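Ethylbenzene dehydrogenase alpha-subunit (Aromatoleum aromaticum, PDB 2IVF) is the large catalytic subunit of a molybdenum enzyme of the molybdopterin oxidoreductase family, carrying two pterin dinucleotide cofactors, a molybdenum atom and an iron/sulfur cluster. Local coordinates at residues Gly101-Pro113 against Asn123-Leu137. Sequence-based numbering, arbitrary orientation.
Sequences GIVWREEQAAQTP and NPLGCQKGSAFNNNL. With SF4 (iron/sulfur cluster), chain K.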
loop_
_atom_site.group_PDB
_atom_site.type_symbol
_atom_site.label_atom_id
_atom_site.label_comp_id
_atom_site.label_asym_id
_atom_site.label_seq_id
_atom_site.Cartn_x
_atom_site.Cartn_y
_atom_site.Cartn_z
ATOM N N GLY A 101 2.812 -9.958 -26.471
ATOM C CA GLY A 101 2.595 -8.505 -26.608
ATOM C C GLY A 101 1.924 -7.786 -25.436
ATOM O O GLY A 101 1.451 -6.671 -25.576
ATOM N N ILE A 102 1.910 -8.423 -24.267
ATOM C CA ILE A 102 1.205 -7.932 -23.100
ATOM C C ILE A 102 2.153 -7.990 -21.894
ATOM O O ILE A 102 2.995 -8.897 -21.815
ATOM C CB ILE A 102 -0.057 -8.845 -22.917
ATOM C CG1 ILE A 102 -1.072 -8.558 -24.047
ATOM C CG2 ILE A 102 -0.713 -8.703 -21.636
ATOM C CD1 ILE A 102 -1.406 -7.105 -24.219
ATOM N N VAL A 103 2.025 -7.052 -20.959
ATOM C CA VAL A 103 2.742 -7.194 -19.673
ATOM C C VAL A 103 2.110 -8.312 -18.845
ATOM O O VAL A 103 0.990 -8.190 -18.338
ATOM C CB VAL A 103 2.736 -5.903 -18.845
ATOM C CG1 VAL A 103 3.417 -6.135 -17.467
ATOM C CG2 VAL A 103 3.405 -4.740 -19.637
ATOM N N TRP A 104 2.826 -9.406 -18.706
ATOM C CA TRP A 104 2.351 -10.537 -17.943
ATOM C C TRP A 104 2.531 -10.313 -16.441
ATOM O O TRP A 104 1.602 -10.482 -15.670
ATOM C CB TRP A 104 3.107 -11.760 -18.394
ATOM C CG TRP A 104 2.976 -12.898 -17.501
ATOM C CD1 TRP A 104 1.846 -13.392 -16.931
ATOM C CD2 TRP A 104 4.040 -13.724 -17.080
ATOM N NE1 TRP A 104 2.174 -14.480 -16.132
ATOM C CE2 TRP A 104 3.513 -14.707 -16.237
ATOM C CE3 TRP A 104 5.405 -13.703 -17.300
ATOM C CZ2 TRP A 104 4.306 -15.655 -15.641
ATOM C CZ3 TRP A 104 6.179 -14.682 -16.739
ATOM C CH2 TRP A 104 5.639 -15.618 -15.913
ATOM N N ARG A 105 3.743 -9.931 -16.033
ATOM C CA ARG A 105 4.020 -9.699 -14.615
ATOM C C ARG A 105 5.287 -8.891 -14.499
ATOM O O ARG A 105 5.957 -8.615 -15.515
ATOM C CB ARG A 105 4.221 -11.018 -13.877
ATOM C CG ARG A 105 5.490 -11.692 -14.259
ATOM C CD ARG A 105 5.653 -12.979 -13.534
ATOM N NE ARG A 105 5.963 -12.813 -12.119
ATOM C CZ ARG A 105 7.195 -12.763 -11.593
ATOM N NH1 ARG A 105 8.261 -12.802 -12.346
ATOM N NH2 ARG A 105 7.346 -12.654 -10.295
ATOM N N GLU A 106 5.589 -8.526 -13.252
ATOM C CA GLU A 106 6.813 -7.816 -12.931
ATOM C C GLU A 106 7.438 -8.442 -11.693
ATOM O O GLU A 106 6.774 -9.142 -10.919
ATOM C CB GLU A 106 6.494 -6.346 -12.685
ATOM C CG GLU A 106 5.389 -6.113 -11.620
ATOM C CD GLU A 106 4.040 -5.924 -12.249
ATOM O OE1 GLU A 106 3.773 -4.839 -12.820
ATOM O OE2 GLU A 106 3.217 -6.849 -12.173
ATOM N N GLU A 107 8.725 -8.190 -11.514
ATOM C CA GLU A 107 9.419 -8.630 -10.336
ATOM C C GLU A 107 10.632 -7.743 -10.071
ATOM O O GLU A 107 11.338 -7.331 -11.011
ATOM C CB GLU A 107 9.859 -10.087 -10.533
ATOM C CG GLU A 107 10.622 -10.672 -9.345
ATOM C CD GLU A 107 10.770 -12.188 -9.325
ATOM O OE1 GLU A 107 10.180 -12.923 -10.166
ATOM O OE2 GLU A 107 11.529 -12.671 -8.446
ATOM N N GLN A 108 10.940 -7.556 -8.792
ATOM C CA GLN A 108 12.036 -6.670 -8.411
ATOM C C GLN A 108 13.331 -7.201 -8.959
ATOM O O GLN A 108 13.606 -8.379 -8.859
ATOM C CB GLN A 108 12.203 -6.576 -6.903
ATOM C CG GLN A 108 11.036 -5.959 -6.168
ATOM C CD GLN A 108 10.081 -7.009 -5.575
ATOM O OE1 GLN A 108 9.656 -7.974 -6.267
ATOM N NE2 GLN A 108 9.725 -6.814 -4.279
ATOM N N ALA A 109 14.161 -6.305 -9.484
ATOM C CA ALA A 109 15.481 -6.695 -9.916
ATOM C C ALA A 109 16.392 -6.942 -8.714
ATOM O O ALA A 109 17.211 -7.828 -8.775
ATOM C CB ALA A 109 16.071 -5.646 -10.881
ATOM N N ALA A 110 16.218 -6.184 -7.633
ATOM C CA ALA A 110 17.017 -6.356 -6.403
ATOM C C ALA A 110 18.526 -6.201 -6.728
ATOM O O ALA A 110 19.357 -7.096 -6.496
ATOM C CB ALA A 110 16.694 -7.757 -5.744
ATOM N N GLN A 111 18.852 -5.044 -7.288
ATOM C CA GLN A 111 20.200 -4.697 -7.715
ATOM C C GLN A 111 20.567 -3.305 -7.170
ATOM O O GLN A 111 21.187 -2.504 -7.866
ATOM C CB GLN A 111 20.281 -4.715 -9.260
ATOM C CG GLN A 111 20.146 -6.122 -9.834
ATOM C CD GLN A 111 20.249 -6.205 -11.320
ATOM O OE1 GLN A 111 19.878 -5.310 -12.043
ATOM N NE2 GLN A 111 20.796 -7.309 -11.791
ATOM N N THR A 112 20.221 -3.056 -5.916
ATOM C CA THR A 112 20.552 -1.777 -5.262
ATOM C C THR A 112 21.441 -2.060 -4.063
ATOM O O THR A 112 20.963 -2.357 -2.975
ATOM C CB THR A 112 19.308 -1.018 -4.869
ATOM O OG1 THR A 112 18.442 -0.949 -5.990
ATOM C CG2 THR A 112 19.656 0.386 -4.349
ATOM N N PRO A 113 22.756 -2.018 -4.272
ATOM C CA PRO A 113 23.701 -2.323 -3.193
ATOM C C PRO A 113 23.704 -1.339 -2.018
ATOM O O PRO A 113 23.160 -0.266 -2.132
ATOM C CB PRO A 113 25.057 -2.304 -3.903
ATOM C CG PRO A 113 24.734 -2.585 -5.332
ATOM C CD PRO A 113 23.470 -1.758 -5.531
ATOM N N ASN A 123 17.925 -3.967 -1.109
ATOM C CA ASN A 123 17.219 -4.999 -1.838
ATOM C C ASN A 123 16.111 -5.649 -1.019
ATOM O O ASN A 123 16.253 -5.791 0.193
ATOM C CB ASN A 123 18.195 -6.047 -2.260
ATOM C CG ASN A 123 19.149 -5.534 -3.299
ATOM O OD1 ASN A 123 18.748 -4.786 -4.189
ATOM N ND2 ASN A 123 20.399 -5.934 -3.201
ATOM N N PRO A 124 15.051 -6.138 -1.676
ATOM C CA PRO A 124 14.761 -6.058 -3.096
ATOM C C PRO A 124 14.015 -4.846 -3.529
ATOM O O PRO A 124 13.754 -4.714 -4.730
ATOM C CB PRO A 124 13.855 -7.273 -3.327
ATOM C CG PRO A 124 13.099 -7.449 -2.035
ATOM C CD PRO A 124 14.048 -6.962 -0.947
ATOM N N LEU A 125 13.629 -4.008 -2.571
ATOM C CA LEU A 125 12.704 -2.914 -2.831
ATOM C C LEU A 125 11.335 -3.472 -3.214
ATOM O O LEU A 125 11.074 -4.665 -3.041
ATOM C CB LEU A 125 13.243 -1.944 -3.918
ATOM C CG LEU A 125 14.502 -1.137 -3.550
ATOM C CD1 LEU A 125 15.064 -0.497 -4.826
ATOM C CD2 LEU A 125 14.219 -0.113 -2.397
ATOM N N GLY A 126 10.449 -2.592 -3.695
ATOM C CA GLY A 126 9.163 -3.012 -4.158
ATOM C C GLY A 126 8.060 -2.954 -3.111
ATOM O O GLY A 126 8.283 -2.705 -1.915
ATOM N N CYS A 127 6.838 -3.124 -3.619
ATOM C CA CYS A 127 5.663 -3.220 -2.792
ATOM C C CYS A 127 4.588 -3.983 -3.534
ATOM O O CYS A 127 4.779 -4.388 -4.716
ATOM C CB CYS A 127 5.174 -1.876 -2.405
ATOM S SG CYS A 127 4.176 -0.986 -3.657
ATOM N N GLN A 128 3.464 -4.181 -2.866
ATOM C CA GLN A 128 2.455 -5.084 -3.432
ATOM C C GLN A 128 1.702 -4.416 -4.609
ATOM O O GLN A 128 1.237 -5.098 -5.526
ATOM C CB GLN A 128 1.498 -5.615 -2.336
ATOM C CG GLN A 128 0.419 -4.597 -1.851
ATOM C CD GLN A 128 0.958 -3.528 -0.926
ATOM O OE1 GLN A 128 2.111 -3.089 -1.064
ATOM N NE2 GLN A 128 0.120 -3.048 -0.020
ATOM N N LYS A 129 1.609 -3.085 -4.601
ATOM C CA LYS A 129 0.928 -2.400 -5.658
ATOM C C LYS A 129 1.803 -2.494 -6.904
ATOM O O LYS A 129 1.320 -2.864 -7.961
ATOM C CB LYS A 129 0.694 -0.956 -5.307
ATOM C CG LYS A 129 -0.449 -0.730 -4.333
ATOM C CD LYS A 129 -0.025 -0.933 -2.868
ATOM C CE LYS A 129 0.984 0.117 -2.389
ATOM N NZ LYS A 129 1.442 -0.166 -0.995
ATOM N N GLY A 130 3.078 -2.165 -6.748
ATOM C CA GLY A 130 4.064 -2.241 -7.848
ATOM C C GLY A 130 4.210 -3.629 -8.424
ATOM O O GLY A 130 4.308 -3.818 -9.653
ATOM N N SER A 131 4.229 -4.609 -7.526
ATOM C CA SER A 131 4.444 -6.011 -7.892
ATOM C C SER A 131 3.207 -6.671 -8.527
ATOM O O SER A 131 3.277 -7.845 -8.939
ATOM C CB SER A 131 4.891 -6.789 -6.658
ATOM O OG SER A 131 6.170 -6.355 -6.220
ATOM N N ALA A 132 2.101 -5.936 -8.590
ATOM C CA ALA A 132 0.854 -6.385 -9.258
ATOM C C ALA A 132 0.350 -5.375 -10.282
ATOM O O ALA A 132 -0.783 -5.467 -10.759
ATOM C CB ALA A 132 -0.227 -6.593 -8.216
ATOM N N PHE A 133 1.213 -4.453 -10.688
ATOM C CA PHE A 133 0.806 -3.396 -11.592
ATOM C C PHE A 133 0.366 -3.873 -12.990
ATOM O O PHE A 133 -0.441 -3.242 -13.642
ATOM C CB PHE A 133 1.905 -2.316 -11.713
ATOM C CG PHE A 133 1.355 -1.088 -12.321
ATOM C CD1 PHE A 133 0.548 -0.289 -11.553
ATOM C CD2 PHE A 133 1.526 -0.800 -13.662
ATOM C CE1 PHE A 133 -0.070 0.838 -12.108
ATOM C CE2 PHE A 133 0.906 0.313 -14.216
ATOM C CZ PHE A 133 0.102 1.115 -13.425
ATOM N N ASN A 134 0.829 -5.040 -13.437
ATOM C CA ASN A 134 0.318 -5.592 -14.662
ATOM C C ASN A 134 -1.208 -5.660 -14.675
ATOM O O ASN A 134 -1.835 -5.561 -15.722
ATOM C CB ASN A 134 0.897 -7.003 -14.859
ATOM C CG ASN A 134 0.264 -8.050 -13.912
ATOM O OD1 ASN A 134 0.824 -8.387 -12.857
ATOM N ND2 ASN A 134 -0.856 -8.622 -14.342
ATOM N N ASN A 135 -1.825 -5.795 -13.495
ATOM C CA ASN A 135 -3.278 -5.870 -13.402
ATOM C C ASN A 135 -3.926 -4.549 -13.657
ATOM O O ASN A 135 -5.020 -4.507 -14.207
ATOM C CB ASN A 135 -3.662 -6.405 -12.037
ATOM C CG ASN A 135 -3.148 -7.798 -11.839
ATOM O OD1 ASN A 135 -3.644 -8.726 -12.472
ATOM N ND2 ASN A 135 -2.057 -7.940 -11.098
ATOM N N ASN A 136 -3.237 -3.470 -13.301
ATOM C CA ASN A 136 -3.729 -2.135 -13.636
ATOM C C ASN A 136 -3.799 -1.921 -15.140
ATOM O O ASN A 136 -4.755 -1.340 -15.668
ATOM C CB ASN A 136 -2.859 -1.052 -13.030
ATOM C CG ASN A 136 -3.058 -0.901 -11.539
ATOM O OD1 ASN A 136 -2.711 -1.793 -10.796
ATOM N ND2 ASN A 136 -3.581 0.251 -11.100
ATOM N N LEU A 137 -2.772 -2.373 -15.827
ATOM C CA LEU A 137 -2.688 -2.172 -17.269
ATOM C C LEU A 137 -3.797 -2.883 -18.050
ATOM O O LEU A 137 -4.093 -2.513 -19.166
ATOM C CB LEU A 137 -1.319 -2.623 -17.768
ATOM C CG LEU A 137 -0.123 -1.876 -17.227
ATOM C CD1 LEU A 137 1.175 -2.449 -17.900
ATOM C CD2 LEU A 137 -0.246 -0.367 -17.410
HETATM FE FE1 SF4 K . 5.689 0.307 -4.823
HETATM FE FE2 SF4 K . 8.294 0.805 -5.408
HETATM FE FE3 SF4 K . 6.469 0.967 -7.342
HETATM FE FE4 SF4 K . 6.512 2.851 -5.347
HETATM S S1 SF4 K . 8.082 2.565 -6.952
HETATM S S2 SF4 K . 4.639 1.733 -6.233
HETATM S S3 SF4 K . 7.198 1.540 -3.603
HETATM S S4 SF4 K . 7.060 -0.950 -6.211
HETATM O O HOH W 1 5.056 -9.843 -8.933
HETATM O O HOH W 2 14.690 -3.744 -7.181
#
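Gln108 reaches across from the end of strand 102-108 to the loop that carries Cys127, one of the cysteines of the cluster pocket. Its CB and CG rest against Pro124 O, and the bend at chi2 (97°) then swings the amide so that Gln108 NE2 meets Leu125 O at 2.8 Å. That N-H runs nearly straight and in its amide plane, while the same NE2 also donates to Gln229 O of the beta-subunit. Gly126 and Gly130 each set their CA against sulfur S4 of the cluster, and Cys127 SG binds the cluster iron FE1 at 2.3 Å.

Glu106, two residues back on the strand, also points toward the loop. Its CG stands between the backbone N and the carbonyl carbon (chi1 54°), 3.2 Å from Gly130 O, and the carboxylate plane lies 82° from the Phe133 ring. Asn134 N gives weak bonds to both oxygens of Glu106, the straighter one to Glu106 OE2 at 3.3 Å; OE1 is held by the Tyr656 hydroxyl.

Val103 CG2 packs on Leu137 CD1 at 3.6 Å, whereas past the strand Ala110 CB sits on CA and CB of Pro124. There Asn123 OD1 takes the Thr112 N-H at 2.9 Å, on a lone pair in the carbonyl plane.

The contact lays the loop carrying a cluster ligand along an outer strand at the subunit interface. Within this chain, strand 102-108 flanks a three-stranded antiparallel sheet, its pairing with strand 94-99 interrupted by a classic beta bulge where Trp104 and Arg105 both face Tyr97. Beyond the loop, Ala132 touches helix 862-865, and the beta-subunit packs on Arg105, Ala110 and Pro124.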